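Local coordinates for glucose-6-phosphate dehydrogenase (Trypanosoma cruzi, PDB 5AQ1), which catalyses the NADP-dependent oxidation of glucose 6-phosphate, the entry step of the pentose phosphate pathway, at residues Arg31-Asp43 against Leu62-Ser74. Numbering follows the deposited sequence.
With NDP (NADPH dihydro-nicotinamide-adenine-dinucleotide phosphate), chain G.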
ATOM      1  N   ARG B  31      36.716 -33.325  16.059  1.00 56.05           N
ATOM      2  CA  ARG B  31      36.318 -34.718  15.886  1.00 51.77           C
ATOM      3  C   ARG B  31      36.601 -35.161  14.451  1.00 47.85           C
ATOM      4  O   ARG B  31      36.555 -34.351  13.525  1.00 48.22           O
ATOM      5  CB  ARG B  31      34.832 -34.859  16.215  1.00 51.86           C
ATOM      6  CG  ARG B  31      34.203 -36.183  15.830  1.00 52.30           C
ATOM      7  CD  ARG B  31      32.878 -36.377  16.551  1.00 52.83           C
ATOM      8  NE  ARG B  31      33.063 -36.821  17.932  1.00 53.49           N
ATOM      9  CZ  ARG B  31      32.095 -36.894  18.841  1.00 52.96           C
ATOM     10  NH1 ARG B  31      30.849 -36.540  18.539  1.00 52.36           N
ATOM     11  NH2 ARG B  31      32.374 -37.322  20.068  1.00 53.12           N
ATOM     12  N   ALA B  32      36.895 -36.446  14.272  1.00 43.67           N
ATOM     13  CA  ALA B  32      37.218 -36.993  12.955  1.00 40.98           C
ATOM     14  C   ALA B  32      36.088 -36.741  11.963  1.00 38.90           C
ATOM     15  O   ALA B  32      34.917 -36.736  12.340  1.00 38.17           O
ATOM     16  CB  ALA B  32      37.505 -38.484  13.052  1.00 41.20           C
ATOM     17  N   LEU B  33      36.452 -36.529  10.700  1.00 37.66           N
ATOM     18  CA  LEU B  33      35.487 -36.320   9.622  1.00 35.43           C
ATOM     19  C   LEU B  33      35.793 -37.259   8.463  1.00 34.99           C
ATOM     20  O   LEU B  33      36.893 -37.233   7.912  1.00 36.29           O
ATOM     21  CB  LEU B  33      35.529 -34.873   9.129  1.00 34.71           C
ATOM     22  CG  LEU B  33      34.588 -34.514   7.969  1.00 33.80           C
ATOM     23  CD1 LEU B  33      33.140 -34.858   8.289  1.00 33.33           C
ATOM     24  CD2 LEU B  33      34.712 -33.042   7.621  1.00 33.52           C
ATOM     25  N   THR B  34      34.816 -38.083   8.099  1.00 33.94           N
ATOM     26  CA  THR B  34      34.940 -38.983   6.964  1.00 33.99           C
ATOM     27  C   THR B  34      33.823 -38.691   5.961  1.00 33.54           C
ATOM     28  O   THR B  34      32.643 -38.753   6.303  1.00 32.42           O
ATOM     29  CB  THR B  34      34.878 -40.460   7.403  1.00 34.59           C
ATOM     30  OG1 THR B  34      35.812 -40.688   8.467  1.00 35.04           O
ATOM     31  CG2 THR B  34      35.215 -41.385   6.242  1.00 34.95           C
ATOM     32  N   ILE B  35      34.214 -38.364   4.729  1.00 33.89           N
ATOM     33  CA  ILE B  35      33.277 -38.115   3.636  1.00 33.14           C
ATOM     34  C   ILE B  35      33.350 -39.276   2.646  1.00 33.66           C
ATOM     35  O   ILE B  35      34.353 -39.442   1.950  1.00 34.59           O
ATOM     36  CB  ILE B  35      33.599 -36.789   2.916  1.00 32.88           C
ATOM     37  CG1 ILE B  35      33.516 -35.627   3.908  1.00 32.97           C
ATOM     38  CG2 ILE B  35      32.646 -36.565   1.743  1.00 32.23           C
ATOM     39  CD1 ILE B  35      33.998 -34.300   3.363  1.00 33.20           C
ATOM     40  N   VAL B  36      32.290 -40.078   2.587  1.00 33.67           N
ATOM     41  CA  VAL B  36      32.252 -41.250   1.714  1.00 34.39           C
ATOM     42  C   VAL B  36      31.461 -40.939   0.445  1.00 34.54           C
ATOM     43  O   VAL B  36      30.256 -40.687   0.501  1.00 35.60           O
ATOM     44  CB  VAL B  36      31.622 -42.468   2.421  1.00 34.36           C
ATOM     45  CG1 VAL B  36      31.756 -43.713   1.558  1.00 34.98           C
ATOM     46  CG2 VAL B  36      32.272 -42.695   3.778  1.00 34.47           C
ATOM     47  N   VAL B  37      32.148 -40.959  -0.695  1.00 34.75           N
ATOM     48  CA  VAL B  37      31.521 -40.741  -1.992  1.00 34.43           C
ATOM     49  C   VAL B  37      31.195 -42.094  -2.616  1.00 35.11           C
ATOM     50  O   VAL B  37      32.069 -42.752  -3.184  1.00 36.34           O
ATOM     51  CB  VAL B  37      32.447 -39.945  -2.939  1.00 34.60           C
ATOM     52  CG1 VAL B  37      31.738 -39.640  -4.254  1.00 34.27           C
ATOM     53  CG2 VAL B  37      32.917 -38.659  -2.271  1.00 34.32           C
ATOM     54  N   LEU B  38      29.936 -42.506  -2.503  1.00 34.54           N
ATOM     55  CA  LEU B  38      29.480 -43.749  -3.119  1.00 34.63           C
ATOM     56  C   LEU B  38      29.153 -43.505  -4.594  1.00 34.46           C
ATOM     57  O   LEU B  38      28.442 -42.559  -4.934  1.00 33.12           O
ATOM     58  CB  LEU B  38      28.262 -44.305  -2.386  1.00 34.51           C
ATOM     59  CG  LEU B  38      28.544 -44.860  -0.987  1.00 35.35           C
ATOM     60  CD1 LEU B  38      28.412 -43.810   0.103  1.00 34.35           C
ATOM     61  CD2 LEU B  38      27.634 -46.046  -0.691  1.00 36.83           C
ATOM     62  N   GLY B  39      29.672 -44.369  -5.462  1.00 35.18           N
ATOM     63  CA  GLY B  39      29.611 -44.153  -6.906  1.00 35.60           C
ATOM     64  C   GLY B  39      30.719 -43.219  -7.354  1.00 35.87           C
ATOM     65  O   GLY B  39      30.532 -42.421  -8.269  1.00 35.22           O
ATOM     66  N   ALA B  40      31.883 -43.341  -6.712  1.00 36.94           N
ATOM     67  CA  ALA B  40      33.022 -42.452  -6.951  1.00 37.97           C
ATOM     68  C   ALA B  40      33.610 -42.588  -8.357  1.00 39.94           C
ATOM     69  O   ALA B  40      34.305 -41.686  -8.829  1.00 40.63           O
ATOM     70  CB  ALA B  40      34.107 -42.697  -5.909  1.00 38.20           C
ATOM     71  N   SER B  41      33.332 -43.712  -9.015  1.00 41.20           N
ATOM     72  CA  SER B  41      33.747 -43.941 -10.397  1.00 42.87           C
ATOM     73  C   SER B  41      32.828 -43.264 -11.431  1.00 43.37           C
ATOM     74  O   SER B  41      33.034 -43.418 -12.633  1.00 44.32           O
ATOM     75  CB  SER B  41      33.777 -45.444 -10.666  1.00 43.69           C
ATOM     76  OG  SER B  41      32.501 -46.016 -10.430  1.00 43.33           O
ATOM     77  N   GLY B  42      31.835 -42.507 -10.967  1.00 43.32           N
ATOM     78  CA  GLY B  42      30.776 -41.998 -11.832  1.00 43.89           C
ATOM     79  C   GLY B  42      30.983 -40.611 -12.404  1.00 44.04           C
ATOM     80  O   GLY B  42      31.981 -39.945 -12.127  1.00 43.53           O
ATOM     81  N   ASP B  43      30.011 -40.188 -13.206  1.00 45.07           N
ATOM     82  CA  ASP B  43      30.074 -38.919 -13.920  1.00 46.82           C
ATOM     83  C   ASP B  43      29.997 -37.729 -12.965  1.00 44.65           C
ATOM     84  O   ASP B  43      30.819 -36.815 -13.040  1.00 44.47           O
ATOM     85  CB  ASP B  43      28.936 -38.834 -14.941  1.00 48.75           C
ATOM     86  CG  ASP B  43      29.136 -37.721 -15.944  1.00 51.46           C
ATOM     87  OD1 ASP B  43      30.074 -37.833 -16.764  1.00 53.09           O
ATOM     88  OD2 ASP B  43      28.360 -36.737 -15.911  1.00 54.04           O
ATOM     89  N   LEU B  62      37.510 -27.484   4.783  1.00 44.72           N
ATOM     90  CA  LEU B  62      37.600 -28.844   5.306  1.00 43.36           C
ATOM     91  C   LEU B  62      38.777 -28.925   6.262  1.00 42.79           C
ATOM     92  O   LEU B  62      39.750 -28.187   6.095  1.00 44.27           O
ATOM     93  CB  LEU B  62      37.829 -29.846   4.178  1.00 43.89           C
ATOM     94  CG  LEU B  62      36.710 -30.035   3.158  1.00 43.92           C
ATOM     95  CD1 LEU B  62      37.145 -31.045   2.107  1.00 43.79           C
ATOM     96  CD2 LEU B  62      35.426 -30.483   3.839  1.00 44.10           C
ATOM     97  N   PRO B  63      38.705 -29.822   7.264  1.00 41.51           N
ATOM     98  CA  PRO B  63      39.887 -30.043   8.097  1.00 41.78           C
ATOM     99  C   PRO B  63      41.046 -30.597   7.267  1.00 42.53           C
ATOM    100  O   PRO B  63      40.821 -31.363   6.331  1.00 41.25           O
ATOM    101  CB  PRO B  63      39.418 -31.078   9.131  1.00 41.26           C
ATOM    102  CG  PRO B  63      37.931 -31.049   9.086  1.00 40.50           C
ATOM    103  CD  PRO B  63      37.565 -30.654   7.690  1.00 40.23           C
ATOM    104  N   ARG B  64      42.268 -30.194   7.601  1.00 44.63           N
ATOM    105  CA  ARG B  64      43.460 -30.686   6.907  1.00 47.23           C
ATOM    106  C   ARG B  64      43.586 -32.213   6.981  1.00 45.33           C
ATOM    107  O   ARG B  64      44.053 -32.841   6.030  1.00 45.49           O
ATOM    108  CB  ARG B  64      44.716 -29.987   7.431  1.00 51.47           C
ATOM    109  CG  ARG B  64      44.882 -28.566   6.874  1.00 54.41           C
ATOM    110  CD  ARG B  64      45.098 -27.534   7.962  1.00 59.61           C
ATOM    111  NE  ARG B  64      45.582 -26.268   7.423  1.00 65.09           N
ATOM    112  CZ  ARG B  64      45.858 -25.196   8.164  1.00 68.73           C
ATOM    113  NH1 ARG B  64      45.691 -25.221   9.484  1.00 71.70           N
ATOM    114  NH2 ARG B  64      46.299 -24.088   7.581  1.00 69.66           N
ATOM    115  N   ASP B  65      43.121 -32.802   8.083  1.00 43.76           N
ATOM    116  CA  ASP B  65      43.158 -34.260   8.271  1.00 43.31           C
ATOM    117  C   ASP B  65      41.822 -34.966   7.960  1.00 41.49           C
ATOM    118  O   ASP B  65      41.537 -36.033   8.509  1.00 42.71           O
ATOM    119  CB  ASP B  65      43.645 -34.610   9.689  1.00 43.20           C
ATOM    120  CG  ASP B  65      42.747 -34.051  10.791  1.00 43.01           C
ATOM    121  OD1 ASP B  65      41.787 -33.303  10.497  1.00 41.79           O
ATOM    122  OD2 ASP B  65      43.017 -34.363  11.967  1.00 43.35           O
ATOM    123  N   VAL B  66      41.025 -34.388   7.065  1.00 39.00           N
ATOM    124  CA  VAL B  66      39.804 -35.034   6.588  1.00 38.13           C
ATOM    125  C   VAL B  66      40.133 -36.306   5.810  1.00 38.45           C
ATOM    126  O   VAL B  66      41.201 -36.418   5.211  1.00 39.43           O
ATOM    127  CB  VAL B  66      38.973 -34.090   5.682  1.00 37.64           C
ATOM    128  CG1 VAL B  66      39.662 -33.849   4.340  1.00 37.98           C
ATOM    129  CG2 VAL B  66      37.569 -34.641   5.457  1.00 36.96           C
ATOM    130  N   ASN B  67      39.207 -37.259   5.824  1.00 38.08           N
ATOM    131  CA  ASN B  67      39.331 -38.468   5.022  1.00 38.42           C
ATOM    132  C   ASN B  67      38.210 -38.557   4.003  1.00 37.31           C
ATOM    133  O   ASN B  67      37.036 -38.531   4.360  1.00 36.02           O
ATOM    134  CB  ASN B  67      39.314 -39.697   5.921  1.00 39.68           C
ATOM    135  CG  ASN B  67      40.658 -39.953   6.568  1.00 41.51           C
ATOM    136  OD1 ASN B  67      40.809 -39.826   7.779  1.00 42.96           O
ATOM    137  ND2 ASN B  67      41.649 -40.310   5.756  1.00 42.33           N
ATOM    138  N   ILE B  68      38.586 -38.655   2.733  1.00 37.22           N
ATOM    139  CA  ILE B  68      37.631 -38.788   1.646  1.00 36.15           C
ATOM    140  C   ILE B  68      37.785 -40.192   1.083  1.00 36.55           C
ATOM    141  O   ILE B  68      38.858 -40.561   0.602  1.00 37.02           O
ATOM    142  CB  ILE B  68      37.874 -37.728   0.555  1.00 36.17           C
ATOM    143  CG1 ILE B  68      37.736 -36.324   1.154  1.00 35.83           C
ATOM    144  CG2 ILE B  68      36.894 -37.905  -0.599  1.00 35.54           C
ATOM    145  CD1 ILE B  68      38.355 -35.230   0.314  1.00 36.38           C
ATOM    146  N   LEU B  69      36.709 -40.971   1.153  1.00 36.25           N
ATOM    147  CA  LEU B  69      36.734 -42.375   0.754  1.00 37.19           C
ATOM    148  C   LEU B  69      35.780 -42.628  -0.409  1.00 36.96           C
ATOM    149  O   LEU B  69      34.566 -42.491  -0.270  1.00 36.58           O
ATOM    150  CB  LEU B  69      36.369 -43.254   1.955  1.00 37.20           C
ATOM    151  CG  LEU B  69      36.114 -44.756   1.765  1.00 37.71           C
ATOM    152  CD1 LEU B  69      37.330 -45.460   1.189  1.00 38.79           C
ATOM    153  CD2 LEU B  69      35.699 -45.396   3.084  1.00 37.82           C
ATOM    154  N   GLY B  70      36.343 -42.985  -1.559  1.00 37.58           N
ATOM    155  CA  GLY B  70      35.549 -43.390  -2.709  1.00 38.15           C
ATOM    156  C   GLY B  70      35.088 -44.823  -2.544  1.00 38.80           C
ATOM    157  O   GLY B  70      35.828 -45.658  -2.021  1.00 40.57           O
ATOM    158  N   TYR B  71      33.869 -45.107  -2.995  1.00 38.43           N
ATOM    159  CA  TYR B  71      33.290 -46.445  -2.900  1.00 38.95           C
ATOM    160  C   TYR B  71      32.464 -46.765  -4.143  1.00 38.79           C
ATOM    161  O   TYR B  71      31.543 -46.032  -4.483  1.00 37.67           O
ATOM    162  CB  TYR B  71      32.416 -46.541  -1.650  1.00 39.06           C
ATOM    163  CG  TYR B  71      31.836 -47.915  -1.399  1.00 40.85           C
ATOM    164  CD1 TYR B  71      30.648 -48.313  -2.007  1.00 41.13           C
ATOM    165  CD2 TYR B  71      32.468 -48.815  -0.542  1.00 41.66           C
ATOM    166  CE1 TYR B  71      30.114 -49.568  -1.779  1.00 42.07           C
ATOM    167  CE2 TYR B  71      31.939 -50.069  -0.305  1.00 41.99           C
ATOM    168  CZ  TYR B  71      30.763 -50.440  -0.926  1.00 42.52           C
ATOM    169  OH  TYR B  71      30.228 -51.684  -0.697  1.00 43.62           O
ATOM    170  N   ALA B  72      32.803 -47.861  -4.816  1.00 40.92           N
ATOM    171  CA  ALA B  72      32.062 -48.318  -5.993  1.00 42.31           C
ATOM    172  C   ALA B  72      32.438 -49.758  -6.351  1.00 44.49           C
ATOM    173  O   ALA B  72      33.370 -50.322  -5.781  1.00 44.25           O
ATOM    174  CB  ALA B  72      32.316 -47.393  -7.176  1.00 42.61           C
ATOM    175  N   ARG B  73      31.709 -50.341  -7.300  1.00 46.30           N
ATOM    176  CA  ARG B  73      31.928 -51.734  -7.710  1.00 48.12           C
ATOM    177  C   ARG B  73      33.173 -51.910  -8.573  1.00 49.87           C
ATOM    178  O   ARG B  73      33.767 -52.992  -8.589  1.00 52.07           O
ATOM    179  CB  ARG B  73      30.716 -52.267  -8.474  1.00 48.29           C
ATOM    180  CG  ARG B  73      29.406 -52.225  -7.701  1.00 47.70           C
ATOM    181  CD  ARG B  73      28.234 -52.604  -8.590  1.00 48.65           C
ATOM    182  NE  ARG B  73      28.181 -51.772  -9.791  1.00 48.99           N
ATOM    183  CZ  ARG B  73      27.480 -52.059 -10.886  1.00 50.74           C
ATOM    184  NH1 ARG B  73      26.740 -53.159 -10.958  1.00 52.45           N
ATOM    185  NH2 ARG B  73      27.516 -51.230 -11.923  1.00 51.52           N
ATOM    186  N   SER B  74      33.555 -50.861  -9.301  1.00 49.76           N
ATOM    187  CA  SER B  74      34.735 -50.910 -10.169  1.00 51.92           C
ATOM    188  C   SER B  74      36.005 -51.196  -9.376  1.00 53.29           C
ATOM    189  O   SER B  74      36.188 -50.681  -8.271  1.00 50.67           O
ATOM    190  CB  SER B  74      34.908 -49.595 -10.937  1.00 51.57           C
ATOM    191  OG  SER B  74      33.917 -49.446 -11.938  1.00 51.02           O
TER
HETATM  192  PA  NDP G 551      26.343 -42.667 -13.501  1.00 52.73           P
HETATM  193  O1A NDP G 551      25.479 -43.283 -14.578  1.00 55.93           O
HETATM  194  O2A NDP G 551      27.676 -42.044 -13.875  1.00 42.40           O
HETATM  195  O5B NDP G 551      26.539 -43.786 -12.366  1.00 48.67           O
HETATM  196  C5B NDP G 551      27.303 -43.488 -11.203  1.00 47.75           C
HETATM  197  C4B NDP G 551      28.091 -44.711 -10.753  1.00 45.10           C
HETATM  198  O4B NDP G 551      27.167 -45.666 -10.224  1.00 45.59           O
HETATM  199  C3B NDP G 551      28.869 -45.416 -11.863  1.00 44.83           C
HETATM  200  O3B NDP G 551      30.240 -45.012 -11.938  1.00 43.15           O
HETATM  201  C2B NDP G 551      28.759 -46.877 -11.494  1.00 45.36           C
HETATM  202  O2B NDP G 551      29.859 -47.248 -10.669  1.00 46.33           O
HETATM  203  C1B NDP G 551      27.473 -46.982 -10.694  1.00 47.61           C
HETATM  204  N9A NDP G 551      26.389 -47.536 -11.548  1.00 49.29           N
HETATM  205  C8A NDP G 551      26.008 -47.106 -12.774  1.00 49.23           C
HETATM  206  N7A NDP G 551      24.986 -47.860 -13.254  1.00 46.49           N
HETATM  207  C5A NDP G 551      24.705 -48.791 -12.325  1.00 47.53           C
HETATM  208  C6A NDP G 551      23.743 -49.906 -12.183  1.00 51.89           C
HETATM  209  N6A NDP G 551      22.855 -50.171 -13.171  1.00 55.12           N
HETATM  210  N1A NDP G 551      23.781 -50.641 -11.040  1.00 53.75           N
HETATM  211  C2A NDP G 551      24.661 -50.386 -10.049  1.00 51.27           C
HETATM  212  N3A NDP G 551      25.562 -49.386 -10.119  1.00 49.14           N
HETATM  213  C4A NDP G 551      25.631 -48.575 -11.205  1.00 47.71           C
HETATM  214  O3  NDP G 551      25.465 -41.611 -12.655  1.00 50.97           O
HETATM  215  PN  NDP G 551      25.834 -40.046 -12.544  1.00 50.83           P
HETATM  216  O1N NDP G 551      27.170 -39.862 -11.866  1.00 50.43           O
HETATM  217  O2N NDP G 551      25.588 -39.408 -13.893  1.00 59.42           O
HETATM  218  O5D NDP G 551      24.697 -39.535 -11.528  1.00 54.89           O
HETATM  219  C5D NDP G 551      24.653 -39.962 -10.168  1.00 58.84           C
HETATM  220  C4D NDP G 551      23.361 -39.470  -9.527  1.00 56.62           C
HETATM  221  O4D NDP G 551      23.307 -38.039  -9.568  1.00 58.51           O
HETATM  222  C3D NDP G 551      22.141 -39.975 -10.278  1.00 59.87           C
HETATM  223  O3D NDP G 551      21.111 -40.345  -9.356  1.00 62.96           O
HETATM  224  C2D NDP G 551      21.704 -38.801 -11.129  1.00 61.22           C
HETATM  225  O2D NDP G 551      20.295 -38.832 -11.404  1.00 62.01           O
HETATM  226  C1D NDP G 551      22.151 -37.601 -10.295  1.00 61.48           C
HETATM  227  N1N NDP G 551      22.411 -36.420 -11.133  1.00 61.78           N
HETATM  228  C2N NDP G 551      23.564 -36.302 -11.811  1.00 62.28           C
HETATM  229  C3N NDP G 551      23.831 -35.200 -12.619  1.00 63.09           C
HETATM  230  C7N NDP G 551      25.133 -35.090 -13.362  1.00 64.82           C
HETATM  231  O7N NDP G 551      25.627 -33.983 -13.511  1.00 64.91           O
HETATM  232  N7N NDP G 551      25.728 -36.181 -13.852  1.00 62.56           N
HETATM  233  C4N NDP G 551      22.823 -34.085 -12.760  1.00 65.27           C
HETATM  234  C5N NDP G 551      21.618 -34.336 -11.978  1.00 66.96           C
HETATM  235  C6N NDP G 551      21.463 -35.478 -11.203  1.00 63.25           C
HETATM  236  P2B NDP G 551      30.367 -48.766 -10.504  1.00 45.71           P
HETATM  237  O1X NDP G 551      29.884 -49.506 -11.727  1.00 44.26           O
HETATM  238  O2X NDP G 551      31.866 -48.581 -10.452  1.00 47.05           O
HETATM  239  O3X NDP G 551      29.733 -49.244  -9.216  1.00 40.67           O
HETATM  240  O   HOH W   1      38.504 -39.397   9.047  1.00 27.35           O
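S41 and S74 reach from the two segments to one phosphate oxygen of NADPH. S41 OG is 2.6 Å from O2X of the 2'-phosphate, and S74 OG is 2.7 Å from the same O2X. S41 OG sits between its backbone N and carbonyl carbon (chi1 58°), where it also accepts a bond from the ribose O3B. A bend at chi3 (-55°) accompanies the turn of the R73 guanidinium toward the phosphate. There R73 NE donates to O3X at 3.0 Å, and NH2 donates to O1X. N3A of the adenine lies over one face of the guanidinium, 3.1 Å above that group's plane and offset toward its rim. Such a grip on the 2'-phosphate is consistent with a preference for NADP over NAD.

Behind this site, strands 33-38 and 67-72 pair in parallel through six backbone hydrogen bonds. They run from N67 N to L33 O at one end to G39 N to Y71 O at the other. A40 CB packs on G70 CA at 3.6 Å. L38 CD2 meets Y71 CD1 obliquely. At the far end, L33 CD2 touches P63 CD at 3.7 Å, and V66 CG2 lies alongside L33. A water links L33 O, T34 OG1 and N67 OD1.

The pair belongs to a Rossmann-type beta-alpha-beta unit with helix 43-58. That helix packs on I35, A40 and I68, while helix 118-134 packs on N67, L69 and Y71. Strands 143-148 and 108-112 flank the pair in the sheet.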